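Local coordinates for protein lysin (Enterococcus phage IMEEF1, PDB 6IST) that binds calcium and probably degrades the cell wall of its enterococcal host through a CHAP-type cysteine peptidase domain, at residues D76-G81 with D130-V135; G47-L52 with G89-A94; F169-R174 with W183-G188; Q62-T67 with V135-Y140. All coordinates share one frame; numbering follows the deposited sequence.

How the contacts relate
Following the chain from the N terminus, residues 47-52 lie in the loop that leads to strand 62-65, and they meet residues 89-91 in contact 2. Strand 62-65 pairs with strand 132-137 in contact 4, closing a loop of 67 residues. Contact 1, between strands 77-80 and 132-137, is nested inside that loop, and contact 2 crosses both. Contacts 1 and 4 share Val-135 and line up three strands of one antiparallel sheet, while contact 2 lays a loop against a fourth strand. Contact 3 follows in series as a hairpin in a separate mixed sheet, its centre about 29 Å from that of contact 1.

Contact 1: residues D76-G81 with D130-V135; sequences DVMIWG and DGVWGV
The carbonyl oxygen of Ile-79 is gripped by two consecutive amides, Trp-133 N at 2.8 Å and Gly-134 N at 3.2 Å. Two residues of strand 132-135 thus face one of strand 77-80, which is a classic beta bulge in an antiparallel pair. The two donors use the oxygen differently: Gly-134 N lies in the carbonyl plane, whereas Trp-133 N is tilted 17° from it. The return bond runs from Ile-79 N to Gly-134 O, and beyond the bulge Gly-81 N reaches Gly-131 O at 2.9 Å, a bond bent at the hydrogen (136°).

Ahead of the bulge Met-78 and Val-135 lie side by side on one face, SD against CG1 at 3.7 Å; bends at chi2 and chi3 fold the thioether back, so that CE also approaches Val-132 CG1. On the other face Ile-79 CD1 reaches CE3 of the Trp-133 indole, which has Arg-65 as a cation-pi partner. Beyond the bulge the side chains of Trp-80 and Val-132 diverge, yet Val-132 CG2 sits over the five-membered ring of Trp-80, 3.8 Å from its centroid, a CH-pi contact. That indole also meets the ring of His-90. Its NE1 donates at 2.9 Å to a water in the ring plane, and the same water is within hydrogen-bonding distance of Asp-130 O (2.8 Å).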
loop_
_atom_site.group_PDB
_atom_site.type_symbol
_atom_site.label_atom_id
_atom_site.label_comp_id
_atom_site.label_asym_id
_atom_site.label_seq_id
_atom_site.Cartn_x
_atom_site.Cartn_y
_atom_site.Cartn_z
ATOM N N ASP C 76 8.013 -23.760 1.682
ATOM C CA ASP C 76 6.616 -23.833 2.176
ATOM C C ASP C 76 6.612 -23.368 3.617
ATOM O O ASP C 76 7.587 -23.575 4.353
ATOM C CB ASP C 76 6.096 -25.237 2.157
ATOM C CG ASP C 76 5.567 -25.680 0.781
ATOM O OD1 ASP C 76 5.424 -24.819 -0.129
ATOM O OD2 ASP C 76 5.203 -26.888 0.681
ATOM N N VAL C 77 5.538 -22.689 4.004
ATOM C CA VAL C 77 5.280 -22.357 5.418
ATOM C C VAL C 77 4.466 -23.549 5.958
ATOM O O VAL C 77 3.405 -23.861 5.439
ATOM C CB VAL C 77 4.461 -21.058 5.542
ATOM C CG1 VAL C 77 4.016 -20.877 6.998
ATOM C CG2 VAL C 77 5.202 -19.841 5.019
ATOM N N MET C 78 4.955 -24.233 6.993
ATOM C CA MET C 78 4.355 -25.384 7.572
ATOM C C MET C 78 3.419 -24.956 8.623
ATOM O O MET C 78 3.674 -24.004 9.394
ATOM C CB MET C 78 5.443 -26.211 8.244
ATOM C CG MET C 78 6.500 -26.693 7.329
ATOM S SD MET C 78 6.004 -27.739 5.987
ATOM C CE MET C 78 4.810 -28.829 6.836
ATOM N N ILE C 79 2.341 -25.656 8.677
ATOM C CA ILE C 79 1.298 -25.454 9.643
ATOM C C ILE C 79 0.968 -26.737 10.391
ATOM O O ILE C 79 0.547 -27.735 9.784
ATOM C CB ILE C 79 0.030 -24.947 8.927
ATOM C CG1 ILE C 79 0.290 -23.822 7.912
ATOM C CG2 ILE C 79 -0.997 -24.522 9.987
ATOM C CD1 ILE C 79 -0.913 -23.587 7.038
ATOM N N TRP C 80 1.078 -26.695 11.722
ATOM C CA TRP C 80 0.607 -27.730 12.594
ATOM C C TRP C 80 -0.669 -27.265 13.172
ATOM O O TRP C 80 -0.706 -26.134 13.759
ATOM C CB TRP C 80 1.554 -27.962 13.685
ATOM C CG TRP C 80 2.797 -28.725 13.399
ATOM C CD1 TRP C 80 3.041 -30.056 13.719
ATOM C CD2 TRP C 80 4.001 -28.253 12.757
ATOM N NE1 TRP C 80 4.324 -30.397 13.338
ATOM C CE2 TRP C 80 4.916 -29.339 12.720
ATOM C CE3 TRP C 80 4.369 -27.075 12.186
ATOM C CZ2 TRP C 80 6.194 -29.194 12.139
ATOM C CZ3 TRP C 80 5.669 -26.899 11.660
ATOM C CH2 TRP C 80 6.534 -27.991 11.630
ATOM N N GLY C 81 -1.698 -28.088 13.033
ATOM C CA GLY C 81 -3.033 -27.670 13.560
ATOM C C GLY C 81 -3.920 -28.756 14.107
ATOM O O GLY C 81 -5.120 -28.499 14.275
ATOM N N ASP C 130 3.230 -35.882 12.497
ATOM C CA ASP C 130 2.289 -35.825 13.636
ATOM C C ASP C 130 1.845 -34.381 13.941
ATOM O O ASP C 130 2.665 -33.499 14.150
ATOM C CB ASP C 130 2.896 -36.439 14.872
ATOM C CG ASP C 130 3.060 -37.971 14.760
ATOM O OD1 ASP C 130 2.651 -38.554 13.726
ATOM O OD2 ASP C 130 3.633 -38.575 15.712
ATOM N N GLY C 131 0.526 -34.169 13.879
ATOM C CA GLY C 131 -0.082 -32.824 14.046
ATOM C C GLY C 131 -0.107 -31.868 12.876
ATOM O O GLY C 131 -0.596 -30.721 13.010
ATOM N N VAL C 132 0.569 -32.222 11.783
ATOM C CA VAL C 132 0.643 -31.354 10.595
ATOM C C VAL C 132 -0.661 -31.243 9.881
ATOM O O VAL C 132 -1.276 -32.219 9.569
ATOM C CB VAL C 132 1.739 -31.817 9.621
ATOM C CG1 VAL C 132 1.811 -30.897 8.388
ATOM C CG2 VAL C 132 3.057 -31.764 10.341
ATOM N N TRP C 133 -1.099 -30.017 9.654
ATOM C CA TRP C 133 -2.326 -29.744 8.911
ATOM C C TRP C 133 -2.012 -29.590 7.454
ATOM O O TRP C 133 -2.663 -30.159 6.587
ATOM C CB TRP C 133 -2.938 -28.443 9.450
ATOM C CG TRP C 133 -4.182 -28.105 8.769
ATOM C CD1 TRP C 133 -5.378 -28.449 9.142
ATOM C CD2 TRP C 133 -4.334 -27.294 7.583
ATOM N NE1 TRP C 133 -6.318 -27.934 8.278
ATOM C CE2 TRP C 133 -5.679 -27.267 7.275
ATOM C CE3 TRP C 133 -3.443 -26.636 6.745
ATOM C CZ2 TRP C 133 -6.190 -26.533 6.177
ATOM C CZ3 TRP C 133 -3.917 -25.972 5.640
ATOM C CH2 TRP C 133 -5.294 -25.920 5.374
ATOM N N GLY C 134 -0.979 -28.827 7.160
ATOM C CA GLY C 134 -0.662 -28.501 5.744
ATOM C C GLY C 134 0.366 -27.404 5.557
ATOM O O GLY C 134 1.190 -27.125 6.453
ATOM N N VAL C 135 0.321 -26.731 4.395
ATOM C CA VAL C 135 1.275 -25.787 4.012
ATOM C C VAL C 135 0.646 -24.558 3.421
ATOM O O VAL C 135 -0.494 -24.657 2.932
ATOM C CB VAL C 135 2.284 -26.332 3.015
ATOM C CG1 VAL C 135 3.102 -27.423 3.679
ATOM C CG2 VAL C 135 1.696 -26.720 1.666
HETATM O O HOH W 1 5.349 -33.147 13.463
#

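Contact 2: residues G47-L52 with G89-A94; sequences GNAIAL and GHTGIA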
loop_
_atom_site.group_PDB
_atom_site.type_symbol
_atom_site.label_atom_id
_atom_site.label_comp_id
_atom_site.label_asym_id
_atom_site.label_seq_id
_atom_site.Cartn_x
_atom_site.Cartn_y
_atom_site.Cartn_z
ATOM N N GLY C 47 -2.376 -13.281 13.697
ATOM C CA GLY C 47 -2.778 -14.240 14.707
ATOM C C GLY C 47 -1.711 -15.206 15.155
ATOM O O GLY C 47 -0.533 -14.994 14.980
ATOM N N ASN C 48 -2.143 -16.237 15.833
ATOM C CA ASN C 48 -1.270 -17.346 16.238
ATOM C C ASN C 48 -1.097 -18.242 15.037
ATOM O O ASN C 48 -1.760 -18.053 14.039
ATOM C CB ASN C 48 -1.933 -18.134 17.345
ATOM C CG ASN C 48 -1.939 -17.380 18.637
ATOM O OD1 ASN C 48 -1.046 -16.627 18.880
ATOM N ND2 ASN C 48 -2.936 -17.631 19.498
ATOM N N ALA C 49 -0.233 -19.236 15.162
ATOM C CA ALA C 49 -0.006 -20.167 14.093
ATOM C C ALA C 49 -1.234 -20.818 13.534
ATOM O O ALA C 49 -1.352 -21.029 12.346
ATOM C CB ALA C 49 1.002 -21.217 14.581
ATOM N N ILE C 50 -2.187 -21.203 14.392
ATOM C CA ILE C 50 -3.346 -21.884 13.985
ATOM C C ILE C 50 -4.223 -21.073 13.046
ATOM O O ILE C 50 -4.960 -21.636 12.261
ATOM C CB ILE C 50 -4.186 -22.312 15.227
ATOM C CG1 ILE C 50 -5.320 -23.281 14.868
ATOM C CG2 ILE C 50 -4.715 -21.103 16.033
ATOM C CD1 ILE C 50 -4.751 -24.566 14.287
ATOM N N ALA C 51 -4.173 -19.745 13.165
ATOM C CA ALA C 51 -4.876 -18.862 12.241
ATOM C C ALA C 51 -4.343 -18.950 10.823
ATOM O O ALA C 51 -5.064 -18.611 9.879
ATOM C CB ALA C 51 -4.837 -17.429 12.679
ATOM N N LEU C 52 -3.119 -19.450 10.617
ATOM C CA LEU C 52 -2.740 -19.761 9.211
ATOM C C LEU C 52 -3.659 -20.773 8.441
ATOM O O LEU C 52 -3.634 -20.881 7.201
ATOM C CB LEU C 52 -1.296 -20.270 9.217
ATOM C CG LEU C 52 -0.211 -19.279 9.630
ATOM C CD1 LEU C 52 1.107 -19.986 9.901
ATOM C CD2 LEU C 52 -0.015 -18.135 8.623
ATOM N N GLY C 89 -1.481 -23.892 17.485
ATOM C CA GLY C 89 -0.705 -24.247 16.314
ATOM C C GLY C 89 0.802 -24.189 16.499
ATOM O O GLY C 89 1.334 -23.866 17.540
ATOM N N HIS C 90 1.488 -24.564 15.432
ATOM C CA HIS C 90 2.925 -24.349 15.339
ATOM C C HIS C 90 3.201 -24.056 13.892
ATOM O O HIS C 90 2.428 -24.430 13.042
ATOM C CB HIS C 90 3.632 -25.629 15.803
ATOM C CG HIS C 90 5.114 -25.523 15.764
ATOM N ND1 HIS C 90 5.837 -24.615 16.491
ATOM C CD2 HIS C 90 5.997 -26.202 15.016
ATOM C CE1 HIS C 90 7.119 -24.730 16.195
ATOM N NE2 HIS C 90 7.233 -25.700 15.291
ATOM N N THR C 91 4.360 -23.452 13.607
ATOM C CA THR C 91 4.732 -23.124 12.247
ATOM C C THR C 91 6.222 -23.066 12.167
ATOM O O THR C 91 6.885 -23.129 13.157
ATOM C CB THR C 91 4.085 -21.799 11.813
ATOM O OG1 THR C 91 4.338 -21.564 10.427
ATOM C CG2 THR C 91 4.594 -20.576 12.661
ATOM N N GLY C 92 6.707 -23.098 10.932
ATOM C CA GLY C 92 8.145 -22.937 10.672
ATOM C C GLY C 92 8.270 -23.025 9.139
ATOM O O GLY C 92 7.276 -23.047 8.408
ATOM N N ILE C 93 9.498 -22.979 8.610
ATOM C CA ILE C 93 9.670 -22.927 7.182
ATOM C C ILE C 93 10.366 -24.195 6.690
ATOM O O ILE C 93 11.504 -24.436 7.143
ATOM C CB ILE C 93 10.534 -21.734 6.742
ATOM C CG1 ILE C 93 9.982 -20.360 7.253
ATOM C CG2 ILE C 93 10.659 -21.691 5.214
ATOM C CD1 ILE C 93 8.569 -20.021 6.830
ATOM N N ALA C 94 9.820 -24.817 5.665
ATOM C CA ALA C 94 10.397 -26.107 5.067
ATOM C C ALA C 94 11.639 -25.672 4.300
ATOM O O ALA C 94 11.598 -24.722 3.525
ATOM C CB ALA C 94 9.434 -26.772 4.150
#
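Thr-91 and Leu-52 cross at about a right angle where the loop holding residues 47-52 leans on residues 89-91. Following Thr-91 outward, its CB is 4.0 Å from Leu-52 CD1 and also comes close to Ala-49 CB. The side chain then divides. With chi1 at -174°, OG1 stands opposite the backbone N across the CA-CB bond, which places it 3.6 Å from Leu-52 CD1, an apolar neighbour. The polar needs of this hydroxyl are met by Met-78 O on the adjoining strand and by Thr-33 OG1 on helix 29-41. The other branch, CG2, turns to the methyl of Ala-49, with CB of that alanine 4.1 Å away.

The same Ala-49 methyl presses on the backbone just before Thr-91, lying 3.5 Å from His-90 N and equally near Gly-89 C. Ile-50 joins in through CB, 3.9 Å from Gly-89 N. Gly-89 has positive phi (79°) and no side chain, and its CA comes within 4.2 Å of Ile-50 CA, evidence of close backbone packing.

His-90 points its CB away from the loop, and its NE2 is hydrogen-bonded to Asp-108 OD2; together with Cys-29 these residues have the geometry of a Cys-His-Asp triad, consistent with a CHAP peptidase active site. The loop contact is van der Waals in character, every approach involving carbon at 3.5 Å or more with no polar bond between the segments: the Ala-49 methyl bears on the backbone at Gly-89 and His-90, the probable catalytic residue, and Leu-52 CD1 on Thr-91, whose hydroxyl spends its polarity on the strand and helix around it.

Contact 3: residues F169-R174 with W183-G188; sequences FIYYKR and WFVIGG
Phe-169 and Tyr-171 pair with Val-185 and Trp-183 as antiparallel hydrogen-bonded pairs, the strand axes running at 148° to each other. The shortest bonds, Val-185 N to Phe-169 O and Trp-183 N to Tyr-171 O, are both 2.8 Å. Between them Ile-170 faces Phe-184 in a non-hydrogen-bonded pair, where Ile-170 CA lies 3.2 Å from Trp-183 O in a CA-H...O contact.

The face bearing Phe-169, Tyr-171, Trp-183 and Val-185 is largely aromatic. Phe-169 holds CG between its backbone N and carbonyl carbon (chi1 57°), which folds the ring over the neighbouring strand; Val-185 CB then sits over the ring centre, 3.9 Å from the centroid. Tyr-171 has a similar chi1 and leans the same way. Its ring receives Trp-183 CB on one face, 3.6 Å from the centroid, and Val-185 CG2 in plane at the edge, 3.6 Å from CE2. The Tyr-171 and indole planes are within 4° of parallel, but the rings are slid apart and barely overlap; Tyr-171 OH approaches the indole obliquely, 3.7 Å from Trp-183 CG. Lys-173 runs extended alongside this indole, its CD 4.0 Å from Trp-183 NE1, and carries its amine to a salt bridge with Glu-229, while NE1 is hydrogen-bonded to Glu-181.

On the reverse face Ile-170 CG1 meets Phe-184 CD1, and both rest on helix 196-208. An aromatic side chain of a neighbouring subunit stacks on Phe-169. The whole is an antiparallel beta hairpin, with strand 169-174 in the middle of the mixed sheet and strand 180-186 between it and outermost strand 189-192.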
loop_
_atom_site.group_PDB
_atom_site.type_symbol
_atom_site.label_atom_id
_atom_site.label_comp_id
_atom_site.label_asym_id
_atom_site.label_seq_id
_atom_site.Cartn_x
_atom_site.Cartn_y
_atom_site.Cartn_z
ATOM N N PHE C 169 -3.593 -0.100 -2.753
ATOM C CA PHE C 169 -3.183 -1.308 -2.037
ATOM C C PHE C 169 -4.410 -1.955 -1.373
ATOM O O PHE C 169 -5.481 -1.365 -1.371
ATOM C CB PHE C 169 -2.139 -1.015 -1.009
ATOM C CG PHE C 169 -2.532 0.017 0.008
ATOM C CD1 PHE C 169 -3.140 -0.369 1.151
ATOM C CD2 PHE C 169 -2.221 1.370 -0.187
ATOM C CE1 PHE C 169 -3.458 0.565 2.111
ATOM C CE2 PHE C 169 -2.569 2.341 0.766
ATOM C CZ PHE C 169 -3.180 1.904 1.927
ATOM N N ILE C 170 -4.238 -3.171 -0.849
ATOM C CA ILE C 170 -5.298 -3.871 -0.104
ATOM C C ILE C 170 -4.840 -4.016 1.289
ATOM O O ILE C 170 -3.658 -4.236 1.529
ATOM C CB ILE C 170 -5.509 -5.289 -0.706
ATOM C CG1 ILE C 170 -6.278 -5.185 -2.039
ATOM C CG2 ILE C 170 -6.258 -6.241 0.258
ATOM C CD1 ILE C 170 -6.346 -6.431 -2.866
ATOM N N TYR C 171 -5.781 -3.991 2.220
ATOM C CA TYR C 171 -5.529 -4.268 3.611
ATOM C C TYR C 171 -6.661 -5.103 4.093
ATOM O O TYR C 171 -7.750 -5.134 3.464
ATOM C CB TYR C 171 -5.290 -3.026 4.487
ATOM C CG TYR C 171 -6.484 -2.147 4.672
ATOM C CD1 TYR C 171 -7.431 -2.431 5.664
ATOM C CD2 TYR C 171 -6.697 -1.064 3.831
ATOM C CE1 TYR C 171 -8.554 -1.652 5.800
ATOM C CE2 TYR C 171 -7.811 -0.250 3.993
ATOM C CZ TYR C 171 -8.731 -0.548 4.971
ATOM O OH TYR C 171 -9.883 0.275 5.063
ATOM N N TYR C 172 -6.409 -5.827 5.176
ATOM C CA TYR C 172 -7.458 -6.643 5.756
ATOM C C TYR C 172 -7.824 -6.060 7.046
ATOM O O TYR C 172 -7.019 -5.528 7.764
ATOM C CB TYR C 172 -7.103 -8.088 5.990
ATOM C CG TYR C 172 -6.562 -8.855 4.842
ATOM C CD1 TYR C 172 -6.840 -8.538 3.529
ATOM C CD2 TYR C 172 -5.816 -9.976 5.073
ATOM C CE1 TYR C 172 -6.323 -9.304 2.465
ATOM C CE2 TYR C 172 -5.315 -10.752 4.023
ATOM C CZ TYR C 172 -5.586 -10.433 2.734
ATOM O OH TYR C 172 -5.055 -11.223 1.705
ATOM N N LYS C 173 -9.089 -6.265 7.401
ATOM C CA LYS C 173 -9.586 -5.740 8.707
ATOM C C LYS C 173 -10.280 -6.887 9.464
ATOM O O LYS C 173 -11.065 -7.637 8.913
ATOM C CB LYS C 173 -10.563 -4.573 8.483
ATOM C CG LYS C 173 -11.324 -4.064 9.708
ATOM C CD LYS C 173 -12.409 -3.065 9.292
ATOM C CE LYS C 173 -13.029 -2.429 10.553
ATOM N NZ LYS C 173 -13.926 -1.278 10.259
ATOM N N ARG C 174 -9.880 -7.066 10.701
ATOM C CA ARG C 174 -10.466 -8.063 11.588
ATOM C C ARG C 174 -11.548 -7.325 12.350
ATOM O O ARG C 174 -11.265 -6.392 13.085
ATOM C CB ARG C 174 -9.389 -8.578 12.556
ATOM C CG ARG C 174 -9.833 -9.722 13.429
ATOM C CD ARG C 174 -10.033 -10.968 12.632
ATOM N NE ARG C 174 -10.368 -12.097 13.467
ATOM C CZ ARG C 174 -10.802 -13.268 13.007
ATOM N NH1 ARG C 174 -10.993 -13.470 11.693
ATOM N NH2 ARG C 174 -11.068 -14.251 13.877
ATOM N N TRP C 183 -10.189 -4.851 2.053
ATOM C CA TRP C 183 -10.463 -3.494 1.670
ATOM C C TRP C 183 -9.443 -3.020 0.658
ATOM O O TRP C 183 -8.312 -3.424 0.740
ATOM C CB TRP C 183 -10.427 -2.592 2.900
ATOM C CG TRP C 183 -11.580 -2.755 3.806
ATOM C CD1 TRP C 183 -11.784 -3.732 4.710
ATOM C CD2 TRP C 183 -12.713 -1.886 3.875
ATOM N NE1 TRP C 183 -12.986 -3.553 5.340
ATOM C CE2 TRP C 183 -13.565 -2.398 4.869
ATOM C CE3 TRP C 183 -13.069 -0.721 3.188
ATOM C CZ2 TRP C 183 -14.756 -1.782 5.213
ATOM C CZ3 TRP C 183 -14.241 -0.078 3.546
ATOM C CH2 TRP C 183 -15.066 -0.599 4.563
ATOM N N PHE C 184 -9.861 -2.186 -0.281
ATOM C CA PHE C 184 -9.001 -1.665 -1.370
ATOM C C PHE C 184 -8.923 -0.183 -1.284
ATOM O O PHE C 184 -9.927 0.480 -1.269
ATOM C CB PHE C 184 -9.577 -2.141 -2.659
ATOM C CG PHE C 184 -8.827 -1.759 -3.911
ATOM C CD1 PHE C 184 -7.476 -1.870 -4.008
ATOM C CD2 PHE C 184 -9.550 -1.358 -5.022
ATOM C CE1 PHE C 184 -6.834 -1.534 -5.177
ATOM C CE2 PHE C 184 -8.928 -1.042 -6.216
ATOM C CZ PHE C 184 -7.550 -1.124 -6.277
ATOM N N VAL C 185 -7.704 0.339 -1.270
ATOM C CA VAL C 185 -7.464 1.756 -1.285
ATOM C C VAL C 185 -7.094 2.154 -2.684
ATOM O O VAL C 185 -6.202 1.545 -3.283
ATOM C CB VAL C 185 -6.325 2.097 -0.290
ATOM C CG1 VAL C 185 -5.920 3.561 -0.368
ATOM C CG2 VAL C 185 -6.782 1.693 1.096
ATOM N N ILE C 186 -7.831 3.127 -3.219
ATOM C CA ILE C 186 -7.616 3.631 -4.557
ATOM C C ILE C 186 -8.204 5.034 -4.653
ATOM O O ILE C 186 -9.284 5.277 -4.142
ATOM C CB ILE C 186 -8.288 2.715 -5.619
ATOM C CG1 ILE C 186 -8.110 3.276 -7.030
ATOM C CG2 ILE C 186 -9.750 2.471 -5.309
ATOM C CD1 ILE C 186 -8.376 2.325 -8.160
ATOM N N GLY C 187 -7.473 5.916 -5.318
ATOM C CA GLY C 187 -7.903 7.338 -5.492
ATOM C C GLY C 187 -8.212 8.074 -4.201
ATOM O O GLY C 187 -9.098 8.907 -4.167
ATOM N N GLY C 188 -7.493 7.772 -3.130
ATOM C CA GLY C 188 -7.776 8.401 -1.860
ATOM C C GLY C 188 -9.074 7.925 -1.224
ATOM O O GLY C 188 -9.562 8.580 -0.322
#

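Contact 4: residues Q62-T67 with V135-Y140; sequences QRIRTT and VIRPPY
Val-135, Arg-137 and Gln-62 have the most surface buried in this antiparallel strand pairing, with Ile-64 close behind. The backbones of Gln-62 and Arg-137 exchange two hydrogen bonds, the shorter from Arg-137 N to Gln-62 O at 2.7 Å. Ile-64 and Val-135 do the same, both at 3.0 Å, so the register runs unbroken.

The arginine chain extends to CG and CD and then bends at chi3 (-54°), which swings its guanidinium across Ile-64. The methyl CD1 of Ile-64 lies over one face of that flat group, toward its rim, 3.5 Å from Arg-137 NH1. At the edge, in plane, a water accepts from NH1 at 2.7 Å and donates a longer bond to Gln-62 OE1. NH2 forms a salt bridge with Asp-76 and a hydrogen bond with Gln-71 O; bonds at NH1, NH2 and NE, with the Ile-64 methyl over one face, restrict its rotation. On the sheet face of Gln-62 and Arg-137, Ile-64 CB packs against Val-135 CG2 at 4.0 Å.

On the opposite face Arg-63 lies side by side with Ile-136, CD to CG1 at 4.1 Å, and its NH1 is hydrogen-bonded to Leu-52 O and Gln-55 O. Strand 62-65 is an outermost strand of the six-stranded antiparallel sheet; strand 132-137 separates it from strand 77-80, and just past the end of strand 132-137 Pro-138 packs on Met-37 and Phe-41 of helix 29-41.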
loop_
_atom_site.group_PDB
_atom_site.type_symbol
_atom_site.label_atom_id
_atom_site.label_comp_id
_atom_site.label_asym_id
_atom_site.label_seq_id
_atom_site.Cartn_x
_atom_site.Cartn_y
_atom_site.Cartn_z
ATOM N N GLN C 62 -0.927 -20.125 -2.219
ATOM C CA GLN C 62 -1.760 -21.301 -2.197
ATOM C C GLN C 62 -1.674 -21.942 -0.826
ATOM O O GLN C 62 -0.664 -21.864 -0.146
ATOM C CB GLN C 62 -1.285 -22.345 -3.183
ATOM C CG GLN C 62 -1.368 -21.964 -4.665
ATOM C CD GLN C 62 -0.537 -22.908 -5.500
ATOM O OE1 GLN C 62 -0.360 -24.084 -5.148
ATOM N NE2 GLN C 62 0.003 -22.402 -6.596
ATOM N N ARG C 63 -2.738 -22.574 -0.450
ATOM C CA ARG C 63 -2.793 -23.336 0.806
ATOM C C ARG C 63 -3.289 -24.720 0.522
ATOM O O ARG C 63 -4.253 -24.895 -0.210
ATOM C CB ARG C 63 -3.723 -22.587 1.751
ATOM C CG ARG C 63 -3.985 -23.259 3.055
ATOM C CD ARG C 63 -4.387 -22.278 4.125
ATOM N NE ARG C 63 -5.509 -21.511 3.655
ATOM C CZ ARG C 63 -5.870 -20.308 4.099
ATOM N NH1 ARG C 63 -5.174 -19.653 4.987
ATOM N NH2 ARG C 63 -6.879 -19.707 3.504
ATOM N N ILE C 64 -2.614 -25.728 1.076
ATOM C CA ILE C 64 -2.865 -27.115 0.783
ATOM C C ILE C 64 -2.870 -27.921 2.073
ATOM O O ILE C 64 -1.887 -27.915 2.823
ATOM C CB ILE C 64 -1.727 -27.710 -0.141
ATOM C CG1 ILE C 64 -1.474 -26.808 -1.338
ATOM C CG2 ILE C 64 -2.071 -29.130 -0.569
ATOM C CD1 ILE C 64 -0.174 -27.031 -2.107
ATOM N N ARG C 65 -3.955 -28.629 2.322
ATOM C CA ARG C 65 -4.012 -29.640 3.370
ATOM C C ARG C 65 -3.113 -30.792 2.949
ATOM O O ARG C 65 -3.235 -31.268 1.839
ATOM C CB ARG C 65 -5.412 -30.203 3.488
ATOM C CG ARG C 65 -6.251 -29.582 4.554
ATOM C CD ARG C 65 -6.500 -30.535 5.708
ATOM N NE ARG C 65 -5.289 -31.185 6.141
ATOM C CZ ARG C 65 -5.218 -32.077 7.126
ATOM N NH1 ARG C 65 -6.319 -32.424 7.804
ATOM N NH2 ARG C 65 -4.027 -32.613 7.450
ATOM N N THR C 66 -2.179 -31.210 3.779
ATOM C CA THR C 66 -1.260 -32.224 3.348
ATOM C C THR C 66 -1.534 -33.517 4.088
ATOM O O THR C 66 -1.542 -33.527 5.309
ATOM C CB THR C 66 0.204 -31.807 3.520
ATOM O OG1 THR C 66 0.448 -31.428 4.869
ATOM C CG2 THR C 66 0.570 -30.637 2.575
ATOM N N THR C 67 -1.717 -34.584 3.313
ATOM C CA THR C 67 -1.845 -35.952 3.783
ATOM C C THR C 67 -0.463 -36.633 3.885
ATOM O O THR C 67 -0.291 -37.580 4.614
ATOM C CB THR C 67 -2.837 -36.727 2.832
ATOM O OG1 THR C 67 -3.007 -38.060 3.269
ATOM C CG2 THR C 67 -2.369 -36.785 1.396
ATOM N N VAL C 135 0.321 -26.731 4.395
ATOM C CA VAL C 135 1.275 -25.787 4.012
ATOM C C VAL C 135 0.646 -24.558 3.421
ATOM O O VAL C 135 -0.494 -24.657 2.932
ATOM C CB VAL C 135 2.284 -26.332 3.015
ATOM C CG1 VAL C 135 3.102 -27.423 3.679
ATOM C CG2 VAL C 135 1.696 -26.720 1.666
ATOM N N ILE C 136 1.326 -23.432 3.571
ATOM C CA ILE C 136 1.093 -22.238 2.695
ATOM C C ILE C 136 2.264 -22.203 1.788
ATOM O O ILE C 136 3.415 -22.255 2.245
ATOM C CB ILE C 136 0.876 -20.972 3.507
ATOM C CG1 ILE C 136 -0.475 -21.063 4.141
ATOM C CG2 ILE C 136 0.923 -19.732 2.611
ATOM C CD1 ILE C 136 -0.792 -20.059 5.240
ATOM N N ARG C 137 1.977 -22.221 0.494
ATOM C CA ARG C 137 3.007 -22.169 -0.540
ATOM C C ARG C 137 3.068 -20.759 -1.126
ATOM O O ARG C 137 2.128 -20.330 -1.812
ATOM C CB ARG C 137 2.696 -23.217 -1.585
ATOM C CG ARG C 137 3.661 -23.203 -2.731
ATOM C CD ARG C 137 3.660 -24.570 -3.378
ATOM N NE ARG C 137 3.922 -25.606 -2.365
ATOM C CZ ARG C 137 3.577 -26.900 -2.469
ATOM N NH1 ARG C 137 2.976 -27.347 -3.572
ATOM N NH2 ARG C 137 3.848 -27.751 -1.496
ATOM N N PRO C 138 4.123 -20.001 -0.801
ATOM C CA PRO C 138 4.296 -18.636 -1.381
ATOM C C PRO C 138 4.621 -18.800 -2.870
ATOM O O PRO C 138 5.102 -19.889 -3.301
ATOM C CB PRO C 138 5.522 -18.059 -0.682
ATOM C CG PRO C 138 5.666 -18.871 0.545
ATOM C CD PRO C 138 5.174 -20.273 0.185
ATOM N N PRO C 139 4.383 -17.766 -3.622
ATOM C CA PRO C 139 4.694 -17.756 -5.070
ATOM C C PRO C 139 6.177 -17.438 -5.323
ATOM O O PRO C 139 6.601 -16.310 -5.240
ATOM C CB PRO C 139 3.802 -16.666 -5.591
ATOM C CG PRO C 139 3.616 -15.720 -4.484
ATOM C CD PRO C 139 3.810 -16.477 -3.201
ATOM N N TYR C 140 6.971 -18.459 -5.565
ATOM C CA TYR C 140 8.383 -18.288 -5.834
ATOM C C TYR C 140 8.588 -18.216 -7.367
ATOM O O TYR C 140 7.812 -18.802 -8.107
ATOM C CB TYR C 140 9.155 -19.477 -5.283
ATOM C CG TYR C 140 9.240 -19.483 -3.772
ATOM C CD1 TYR C 140 9.900 -18.474 -3.103
ATOM C CD2 TYR C 140 8.620 -20.473 -3.012
ATOM C CE1 TYR C 140 9.995 -18.466 -1.716
ATOM C CE2 TYR C 140 8.691 -20.436 -1.615
ATOM C CZ TYR C 140 9.353 -19.426 -0.965
ATOM O OH TYR C 140 9.395 -19.398 0.468
HETATM O O HOH W 2 2.140 -26.041 -5.826
#